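Local coordinates for ferripyochelin binding protein (PDB 3R3R) that binds zinc as a member of the gamma-class carbonic anhydrase family, while its cellular role remains uncertain, at residues D38-W43 with V55-R60; N62-S67 with D89-H94; I120-V125 with H136-S141. All blocks are in the same frame, centred on the assembly; numbering follows the deposited sequence.

Interaction 1: D38-W43 with V55-R60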
loop_
_atom_site.group_PDB
_atom_site.type_symbol
_atom_site.label_atom_id
_atom_site.label_comp_id
_atom_site.label_asym_id
_atom_site.label_seq_id
_atom_site.Cartn_x
_atom_site.Cartn_y
_atom_site.Cartn_z
ATOM N N ASP A 38 1.809 -10.578 8.026
ATOM C CA ASP A 38 2.489 -11.709 7.405
ATOM C C ASP A 38 2.501 -11.621 5.882
ATOM O O ASP A 38 1.509 -11.237 5.264
ATOM C CB ASP A 38 1.782 -13.017 7.755
ATOM C CG ASP A 38 1.856 -13.379 9.228
ATOM O OD1 ASP A 38 2.639 -12.782 9.999
ATOM O OD2 ASP A 38 1.121 -14.315 9.599
ATOM N N ASP A 39 3.620 -12.023 5.288
ATOM C CA ASP A 39 3.730 -12.194 3.840
ATOM C C ASP A 39 3.654 -10.895 3.043
ATOM O O ASP A 39 3.477 -10.932 1.832
ATOM C CB ASP A 39 2.694 -13.201 3.326
ATOM C CG ASP A 39 2.987 -14.619 3.781
ATOM O OD1 ASP A 39 4.111 -15.117 3.545
ATOM O OD2 ASP A 39 2.092 -15.229 4.391
ATOM N N VAL A 40 3.792 -9.755 3.716
ATOM C CA VAL A 40 3.911 -8.475 3.019
ATOM C C VAL A 40 5.268 -8.394 2.320
ATOM O O VAL A 40 6.286 -8.848 2.861
ATOM C CB VAL A 40 3.722 -7.297 4.007
ATOM C CG1 VAL A 40 4.213 -5.974 3.431
ATOM C CG2 VAL A 40 2.260 -7.161 4.384
ATOM N N GLY A 41 5.279 -7.845 1.108
ATOM C CA GLY A 41 6.521 -7.585 0.408
ATOM C C GLY A 41 6.662 -6.118 0.094
ATOM O O GLY A 41 5.795 -5.551 -0.576
ATOM N N ILE A 42 7.754 -5.519 0.569
ATOM C CA ILE A 42 8.088 -4.121 0.284
ATOM C C ILE A 42 9.290 -4.151 -0.659
ATOM O O ILE A 42 10.384 -4.599 -0.296
ATOM C CB ILE A 42 8.441 -3.341 1.567
ATOM C CG1 ILE A 42 7.387 -3.538 2.666
ATOM C CG2 ILE A 42 8.726 -1.867 1.237
ATOM C CD1 ILE A 42 5.991 -3.178 2.266
ATOM N N TRP A 43 9.051 -3.714 -1.889
ATOM C CA TRP A 43 9.992 -3.853 -2.991
ATOM C C TRP A 43 11.009 -2.685 -2.993
ATOM O O TRP A 43 10.939 -1.812 -2.129
ATOM C CB TRP A 43 9.159 -4.024 -4.286
ATOM C CG TRP A 43 8.473 -5.359 -4.224
ATOM C CD1 TRP A 43 7.316 -5.683 -3.553
ATOM C CD2 TRP A 43 8.987 -6.589 -4.747
ATOM N NE1 TRP A 43 7.066 -7.039 -3.664
ATOM C CE2 TRP A 43 8.082 -7.613 -4.389
ATOM C CE3 TRP A 43 10.124 -6.919 -5.500
ATOM C CZ2 TRP A 43 8.280 -8.946 -4.761
ATOM C CZ3 TRP A 43 10.318 -8.241 -5.863
ATOM C CH2 TRP A 43 9.403 -9.237 -5.489
ATOM N N VAL A 55 0.499 3.600 9.642
ATOM C CA VAL A 55 0.284 2.869 8.399
ATOM C C VAL A 55 0.095 1.399 8.764
ATOM O O VAL A 55 0.934 0.830 9.461
ATOM C CB VAL A 55 1.499 3.013 7.461
ATOM C CG1 VAL A 55 1.266 2.206 6.194
ATOM C CG2 VAL A 55 1.756 4.483 7.128
ATOM N N ALA A 56 -1.020 0.804 8.339
ATOM C CA ALA A 56 -1.289 -0.617 8.604
ATOM C C ALA A 56 -1.468 -1.320 7.276
ATOM O O ALA A 56 -2.289 -0.888 6.458
ATOM C CB ALA A 56 -2.533 -0.799 9.494
ATOM N N ILE A 57 -0.681 -2.370 7.042
ATOM C CA ILE A 57 -0.707 -3.092 5.776
ATOM C C ILE A 57 -1.013 -4.560 6.047
ATOM O O ILE A 57 -0.283 -5.221 6.775
ATOM C CB ILE A 57 0.606 -2.919 4.986
ATOM C CG1 ILE A 57 0.929 -1.425 4.809
ATOM C CG2 ILE A 57 0.483 -3.602 3.636
ATOM C CD1 ILE A 57 2.175 -1.126 3.979
ATOM N N GLY A 58 -2.108 -5.042 5.465
ATOM C CA GLY A 58 -2.605 -6.381 5.728
ATOM C C GLY A 58 -1.818 -7.483 5.039
ATOM O O GLY A 58 -0.975 -7.231 4.169
ATOM N N ALA A 59 -2.118 -8.723 5.418
ATOM C CA ALA A 59 -1.340 -9.881 4.993
ATOM C C ALA A 59 -1.329 -10.075 3.476
ATOM O O ALA A 59 -2.333 -9.840 2.784
ATOM C CB ALA A 59 -1.830 -11.158 5.698
ATOM N N ARG A 60 -0.181 -10.517 2.969
ATOM C CA ARG A 60 -0.035 -10.912 1.567
ATOM C C ARG A 60 -0.208 -9.744 0.613
ATOM O O ARG A 60 -0.602 -9.927 -0.534
ATOM C CB ARG A 60 -0.994 -12.068 1.206
ATOM C CG ARG A 60 -0.819 -13.324 2.082
ATOM C CD ARG A 60 -1.894 -14.382 1.817
ATOM N NE ARG A 60 -3.227 -13.815 1.953
ATOM C CZ ARG A 60 -3.867 -13.629 3.108
ATOM N NH1 ARG A 60 -3.343 -14.019 4.273
ATOM N NH2 ARG A 60 -5.061 -13.058 3.096
HETATM O O HOH W 1 -0.575 -14.999 5.096
#

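Interaction 2: N62-S67 with D89-H94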
loop_
_atom_site.group_PDB
_atom_site.type_symbol
_atom_site.label_atom_id
_atom_site.label_comp_id
_atom_site.label_asym_id
_atom_site.label_seq_id
_atom_site.Cartn_x
_atom_site.Cartn_y
_atom_site.Cartn_z
ATOM N N ASN A 62 1.528 -6.565 -1.483
ATOM C CA ASN A 62 2.770 -6.088 -2.056
ATOM C C ASN A 62 2.717 -4.583 -2.270
ATOM O O ASN A 62 1.708 -4.033 -2.732
ATOM C CB ASN A 62 3.136 -6.844 -3.346
ATOM C CG ASN A 62 2.041 -6.805 -4.404
ATOM O OD1 ASN A 62 1.110 -7.653 -4.423
ATOM N ND2 ASN A 62 2.143 -5.844 -5.289
ATOM N N ILE A 63 3.813 -3.933 -1.901
ATOM C CA ILE A 63 4.015 -2.525 -2.164
ATOM C C ILE A 63 5.194 -2.424 -3.126
ATOM O O ILE A 63 6.350 -2.633 -2.742
ATOM C CB ILE A 63 4.326 -1.717 -0.868
ATOM C CG1 ILE A 63 3.277 -1.964 0.239
ATOM C CG2 ILE A 63 4.434 -0.230 -1.206
ATOM C CD1 ILE A 63 1.864 -1.597 -0.137
ATOM N N GLN A 64 4.894 -2.117 -4.382
ATOM C CA GLN A 64 5.887 -2.237 -5.437
ATOM C C GLN A 64 6.839 -1.048 -5.551
ATOM O O GLN A 64 6.640 0.030 -4.948
ATOM C CB GLN A 64 5.212 -2.547 -6.770
ATOM C CG GLN A 64 4.553 -3.902 -6.786
ATOM C CD GLN A 64 3.778 -4.122 -8.078
ATOM O OE1 GLN A 64 4.043 -3.453 -9.094
ATOM N NE2 GLN A 64 2.853 -5.061 -8.067
ATOM N N ASP A 65 7.872 -1.284 -6.349
ATOM C CA ASP A 65 9.067 -0.460 -6.408
ATOM C C ASP A 65 8.730 0.993 -6.657
ATOM O O ASP A 65 7.915 1.320 -7.535
ATOM C CB ASP A 65 9.970 -0.910 -7.573
ATOM C CG ASP A 65 9.896 -2.419 -7.877
ATOM O OD1 ASP A 65 10.959 -3.100 -7.855
ATOM O OD2 ASP A 65 8.793 -2.918 -8.197
ATOM N N GLY A 66 9.397 1.879 -5.923
ATOM C CA GLY A 66 9.244 3.309 -6.157
ATOM C C GLY A 66 8.004 3.950 -5.572
ATOM O O GLY A 66 7.779 5.131 -5.785
ATOM N N SER A 67 7.201 3.206 -4.826
ATOM C CA SER A 67 6.021 3.778 -4.193
ATOM C C SER A 67 6.380 4.652 -2.991
ATOM O O SER A 67 7.426 4.468 -2.358
ATOM C CB SER A 67 5.060 2.661 -3.763
ATOM O OG SER A 67 4.509 2.001 -4.894
ATOM N N ASP A 89 -4.077 -9.098 0.521
ATOM C CA ASP A 89 -4.033 -9.494 -0.896
ATOM C C ASP A 89 -4.167 -8.292 -1.822
ATOM O O ASP A 89 -4.802 -8.374 -2.878
ATOM C CB ASP A 89 -5.116 -10.541 -1.205
ATOM C CG ASP A 89 -4.945 -11.807 -0.386
ATOM O OD1 ASP A 89 -3.873 -12.446 -0.482
ATOM O OD2 ASP A 89 -5.849 -12.127 0.405
ATOM N N VAL A 90 -3.576 -7.175 -1.404
ATOM C CA VAL A 90 -3.590 -5.951 -2.201
ATOM C C VAL A 90 -2.318 -5.871 -3.032
ATOM O O VAL A 90 -1.233 -6.206 -2.544
ATOM C CB VAL A 90 -3.738 -4.693 -1.297
ATOM C CG1 VAL A 90 -3.533 -3.407 -2.084
ATOM C CG2 VAL A 90 -5.113 -4.692 -0.633
ATOM N N THR A 91 -2.462 -5.415 -4.276
ATOM C CA THR A 91 -1.336 -5.134 -5.148
ATOM C C THR A 91 -1.222 -3.635 -5.343
ATOM O O THR A 91 -2.050 -3.026 -6.022
ATOM C CB THR A 91 -1.539 -5.860 -6.500
ATOM O OG1 THR A 91 -1.587 -7.277 -6.268
ATOM C CG2 THR A 91 -0.401 -5.565 -7.477
ATOM N N VAL A 92 -0.239 -3.032 -4.681
ATOM C CA VAL A 92 0.070 -1.622 -4.895
ATOM C C VAL A 92 1.165 -1.541 -5.958
ATOM O O VAL A 92 2.303 -1.933 -5.719
ATOM C CB VAL A 92 0.470 -0.916 -3.574
ATOM C CG1 VAL A 92 0.913 0.529 -3.835
ATOM C CG2 VAL A 92 -0.696 -0.986 -2.573
ATOM N N GLY A 93 0.791 -1.047 -7.135
ATOM C CA GLY A 93 1.674 -1.054 -8.280
ATOM C C GLY A 93 2.903 -0.186 -8.136
ATOM O O GLY A 93 3.028 0.632 -7.215
ATOM N N HIS A 94 3.800 -0.316 -9.104
ATOM C CA HIS A 94 5.043 0.441 -9.059
ATOM C C HIS A 94 4.746 1.931 -9.013
ATOM O O HIS A 94 3.821 2.412 -9.680
ATOM C CB HIS A 94 5.876 0.191 -10.330
ATOM C CG HIS A 94 6.033 -1.254 -10.719
ATOM N ND1 HIS A 94 6.942 -2.094 -10.110
ATOM C CD2 HIS A 94 5.446 -1.987 -11.704
ATOM C CE1 HIS A 94 6.878 -3.291 -10.678
ATOM N NE2 HIS A 94 5.981 -3.248 -11.651
#

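Interaction 3: I120-V125 with H136-S141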
loop_
_atom_site.group_PDB
_atom_site.type_symbol
_atom_site.label_atom_id
_atom_site.label_comp_id
_atom_site.label_asym_id
_atom_site.label_seq_id
_atom_site.Cartn_x
_atom_site.Cartn_y
_atom_site.Cartn_z
ATOM N N ILE A 120 -11.727 5.981 0.065
ATOM C CA ILE A 120 -12.054 4.646 0.538
ATOM C C ILE A 120 -12.246 3.764 -0.674
ATOM O O ILE A 120 -13.159 3.982 -1.460
ATOM C CB ILE A 120 -13.338 4.651 1.383
ATOM C CG1 ILE A 120 -13.150 5.528 2.628
ATOM C CG2 ILE A 120 -13.697 3.236 1.774
ATOM C CD1 ILE A 120 -14.423 5.801 3.379
ATOM N N ILE A 121 -11.354 2.795 -0.850
ATOM C CA ILE A 121 -11.455 1.868 -1.966
ATOM C C ILE A 121 -11.986 0.561 -1.397
ATOM O O ILE A 121 -11.358 -0.041 -0.527
ATOM C CB ILE A 121 -10.098 1.645 -2.655
ATOM C CG1 ILE A 121 -9.495 2.983 -3.104
ATOM C CG2 ILE A 121 -10.301 0.711 -3.853
ATOM C CD1 ILE A 121 -8.127 2.860 -3.750
ATOM N N GLU A 122 -13.164 0.153 -1.840
ATOM C CA GLU A 122 -13.757 -1.079 -1.342
ATOM C C GLU A 122 -13.031 -2.325 -1.889
ATOM O O GLU A 122 -12.115 -2.219 -2.722
ATOM C CB GLU A 122 -15.246 -1.084 -1.677
ATOM C CG GLU A 122 -16.003 0.062 -0.981
ATOM C CD GLU A 122 -17.498 0.085 -1.299
ATOM O OE1 GLU A 122 -17.975 -0.827 -2.006
ATOM O OE2 GLU A 122 -18.198 1.020 -0.849
ATOM N N ASP A 123 -13.412 -3.504 -1.402
ATOM C CA ASP A 123 -12.761 -4.744 -1.818
ATOM C C ASP A 123 -12.983 -4.998 -3.309
ATOM O O ASP A 123 -13.976 -4.544 -3.877
ATOM C CB ASP A 123 -13.353 -5.946 -1.060
ATOM C CG ASP A 123 -13.235 -5.841 0.457
ATOM O OD1 ASP A 123 -12.384 -5.126 1.004
ATOM O OD2 ASP A 123 -13.996 -6.554 1.123
ATOM N N ASP A 124 -12.092 -5.773 -3.929
ATOM C CA ASP A 124 -12.306 -6.272 -5.300
ATOM C C ASP A 124 -12.452 -5.113 -6.292
ATOM O O ASP A 124 -13.439 -5.019 -7.032
ATOM C CB ASP A 124 -13.517 -7.202 -5.368
ATOM C CG ASP A 124 -13.339 -8.440 -4.512
ATOM O OD1 ASP A 124 -12.318 -9.128 -4.682
ATOM O OD2 ASP A 124 -14.199 -8.712 -3.649
ATOM N N VAL A 125 -11.453 -4.234 -6.314
ATOM C CA VAL A 125 -11.463 -3.072 -7.192
ATOM C C VAL A 125 -10.159 -3.037 -7.967
ATOM O O VAL A 125 -9.093 -3.399 -7.434
ATOM C CB VAL A 125 -11.612 -1.764 -6.375
ATOM C CG1 VAL A 125 -11.308 -0.514 -7.218
ATOM C CG2 VAL A 125 -13.018 -1.675 -5.801
ATOM N N HIS A 136 -11.410 11.842 -0.207
ATOM C CA HIS A 136 -12.749 11.472 0.252
ATOM C C HIS A 136 -13.579 10.704 -0.758
ATOM O O HIS A 136 -14.732 10.406 -0.489
ATOM C CB HIS A 136 -13.509 12.696 0.780
ATOM C CG HIS A 136 -12.733 13.447 1.808
ATOM N ND1 HIS A 136 -12.395 12.894 3.025
ATOM C CD2 HIS A 136 -12.154 14.669 1.773
ATOM C CE1 HIS A 136 -11.661 13.755 3.707
ATOM N NE2 HIS A 136 -11.497 14.839 2.968
ATOM N N LYS A 137 -12.994 10.325 -1.886
ATOM C CA LYS A 137 -13.731 9.567 -2.898
ATOM C C LYS A 137 -13.897 8.105 -2.484
ATOM O O LYS A 137 -12.925 7.465 -2.094
ATOM C CB LYS A 137 -12.966 9.620 -4.218
ATOM C CG LYS A 137 -13.561 8.856 -5.387
ATOM C CD LYS A 137 -14.724 9.568 -6.012
ATOM C CE LYS A 137 -15.141 8.830 -7.288
ATOM N NZ LYS A 137 -16.260 9.517 -7.987
ATOM N N ARG A 138 -15.120 7.584 -2.578
ATOM C CA ARG A 138 -15.390 6.172 -2.321
ATOM C C ARG A 138 -15.474 5.434 -3.656
ATOM O O ARG A 138 -16.230 5.850 -4.536
ATOM C CB ARG A 138 -16.701 6.004 -1.537
ATOM C CG ARG A 138 -17.106 4.548 -1.349
ATOM C CD ARG A 138 -18.369 4.418 -0.514
ATOM N NE ARG A 138 -18.097 4.683 0.896
ATOM C CZ ARG A 138 -17.641 3.780 1.763
ATOM N NH1 ARG A 138 -17.397 2.531 1.375
ATOM N NH2 ARG A 138 -17.416 4.132 3.023
ATOM N N LEU A 139 -14.713 4.347 -3.799
ATOM C CA LEU A 139 -14.761 3.511 -4.996
ATOM C C LEU A 139 -15.490 2.219 -4.662
ATOM O O LEU A 139 -15.054 1.434 -3.823
ATOM C CB LEU A 139 -13.359 3.179 -5.501
ATOM C CG LEU A 139 -12.494 4.391 -5.859
ATOM C CD1 LEU A 139 -11.339 3.986 -6.754
ATOM C CD2 LEU A 139 -13.308 5.491 -6.518
ATOM N N GLU A 140 -16.610 2.020 -5.336
ATOM C CA GLU A 140 -17.511 0.899 -5.129
ATOM C C GLU A 140 -16.877 -0.440 -5.526
ATOM O O GLU A 140 -16.263 -0.562 -6.593
ATOM C CB GLU A 140 -18.750 1.174 -6.005
ATOM C CG GLU A 140 -19.866 0.202 -5.959
ATOM C CD GLU A 140 -21.119 0.685 -6.709
ATOM O OE1 GLU A 140 -21.079 1.623 -7.552
ATOM O OE2 GLU A 140 -22.165 0.079 -6.459
ATOM N N SER A 141 -17.109 -1.455 -4.700
ATOM C CA SER A 141 -16.579 -2.794 -4.919
ATOM C C SER A 141 -16.986 -3.387 -6.270
ATOM O O SER A 141 -18.136 -3.243 -6.695
ATOM C CB SER A 141 -17.055 -3.707 -3.786
ATOM O OG SER A 141 -16.592 -5.018 -3.994
HETATM O O HOH W 2 -16.297 -7.608 -2.405
#

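Interaction 1: D38-W43 with V55-R60
Arg60 meets Asp38 and Asp39 at a corner of the left-handed beta-helix, where 38-43 and 55-60 belong to successive coils, one about to enter strand 41-42 and the other leaving strand 54-57. One backbone hydrogen bond joins them: Arg60 N donates to Asp38 O at 2.9 Å. Two C-H...O contacts flank it, Ala59 CA to Asp38 O (3.2 Å) and Arg60 CA to Asp39 O (3.5 Å). The apolar part lies on the inner side of the corner. Val40 has CG1 anti to its backbone N (chi1 164°), which leaves CG2 to face 55-60; this methyl rests against Ile57 CG2 at 4.0 Å and presses on Gly58 O at 3.2 Å. Charged groups occupy the outer side. Asp39 and Arg60 touch through their aliphatic roots, CB to CG at 3.7 Å, and the arginine chain, bent at chi3, then turns its guanidinium away from the carboxylate, to Asp89 and Glu88. Asp39 OD1 likewise finds its salt bridges outside the pair, with Lys175 of the C-terminal helix 158-182 and with Arg21. A single water closes the gap, donating to Asp39 OD2 at 2.8 Å and accepting from Arg60 NH1 in the guanidinium plane at 3.0 Å.

Interaction 2: N62-S67 with D89-H94
Asn62, Ile63 and Gln64 pair with 90-92 in a short parallel ladder of three backbone hydrogen bonds. Asn62 N donates to Val90 O (3.0 Å), Val92 N to Asn62 O (2.9 Å) and Gln64 N to Val92 O (2.9 Å); the backbone bonds of Ile63 go the other way, to Gly41 and Trp43. On one face Ile63 and Val92 point the same way, side by side, and CD1 of the isoleucine meets CG2 of the valine at 3.6 Å. On the other face Thr91 turns its CG2 methyl to the Gln64 amide, while its OG1 is hydrogen-bonded to Ser167 of helix 158-182. These are adjacent coils of a single-stranded left-handed beta-helix, and beyond the strands both segments bend round a corner, 64-67 as a type II beta turn. Gln64 O there accepts twice, from Ser67 N and from Ser67 OG; the hydroxyl, itself an acceptor for Val96 N, comes from above the carbonyl plane. On the neighbouring coil, beside this turn, His94 ND1 donates to Asp65 OD2 at 2.8 Å in a bent bond (132° at the hydrogen), the oxygen lying in the ring plane but being met from above the carboxylate plane. Gln64, extended beyond CG, carries OE1 over the centre of the same ring, 3.1 Å above it, a contact and no hydrogen bond, with amide and imidazole planes 62° apart.

Interaction 3: I120-V125 with H136-S141
Ile120 and Ile121 lie beside Arg138 and Leu139 as parallel strands of the last coils of the left-handed beta-helix, and 138-139 is the outermost strand of its sheet within the chain. The tight part is the backbone ladder and the inner face. Ile120 N donates to Lys137 O, Leu139 N to Ile120 O at 2.8 Å, and Glu122 N to Leu139 O. On the inner face Ile121 CG1 approaches Leu139 CD1 at 4.2 Å, and both side chains also pack on Ile127 of the next face of the coil. Val125 completes this buried side after the corner, setting CG2 against Glu140 O at 3.5 Å.

The outer face is more open and is organised by charge. Arg138 leaves its CA with CG opposite the backbone N (chi1 175°) and bends at chi3, which brings the guanidinium back across Ile120. CG2 of that isoleucine sits over one face of the group, offset toward its rim, and CD1 nears NH2. At the edge, NH1 forms a salt bridge with Glu122 OE2 at 2.8 Å, reaching the anti side of the carboxylate with the two planes 60° apart. Glu122, extended beyond CG, thus spends one oxygen on a side chain and the other on backbone: OE1 accepts from Ser141 N at 2.9 Å, from above the carboxylate plane, which fixes the rotation of the group. Lys137 and Glu140 are exposed here and take part mainly through their backbone; Glu140 O accepts from Tyr145 OH. Towards the corner Asp124 makes its salt bridge with Arg106, outside the contact. Ser141 OG donates to Asp123 O at 2.7 Å, and a water bridges this hydroxyl to Asp124 OD2, donating to both.

All three contacts join successive coils of one beta-helix, yet at different depths. Interaction 2 is the buried one, covered by helix 158-182, which also touches interaction 1; the polar groups of interaction 2 are largely backbone amides, hydroxyls and a histidine-carboxylate pair. Interactions 1 and 3 are partly buried and rely on carboxylates, arginines and bridging waters at their outer sides. Interaction 1 has a single backbone bond, whereas interactions 2 and 3 each contain a parallel ladder. Interactions 1 and 2 touch where Gly41 O and Ile63 N form a probable hydrogen bond between neighbouring strands. Strands 54-57 and 120-121 of interactions 1 and 3 share a sheet; the centre of interaction 3 lies about 17 Å from that of interaction 2.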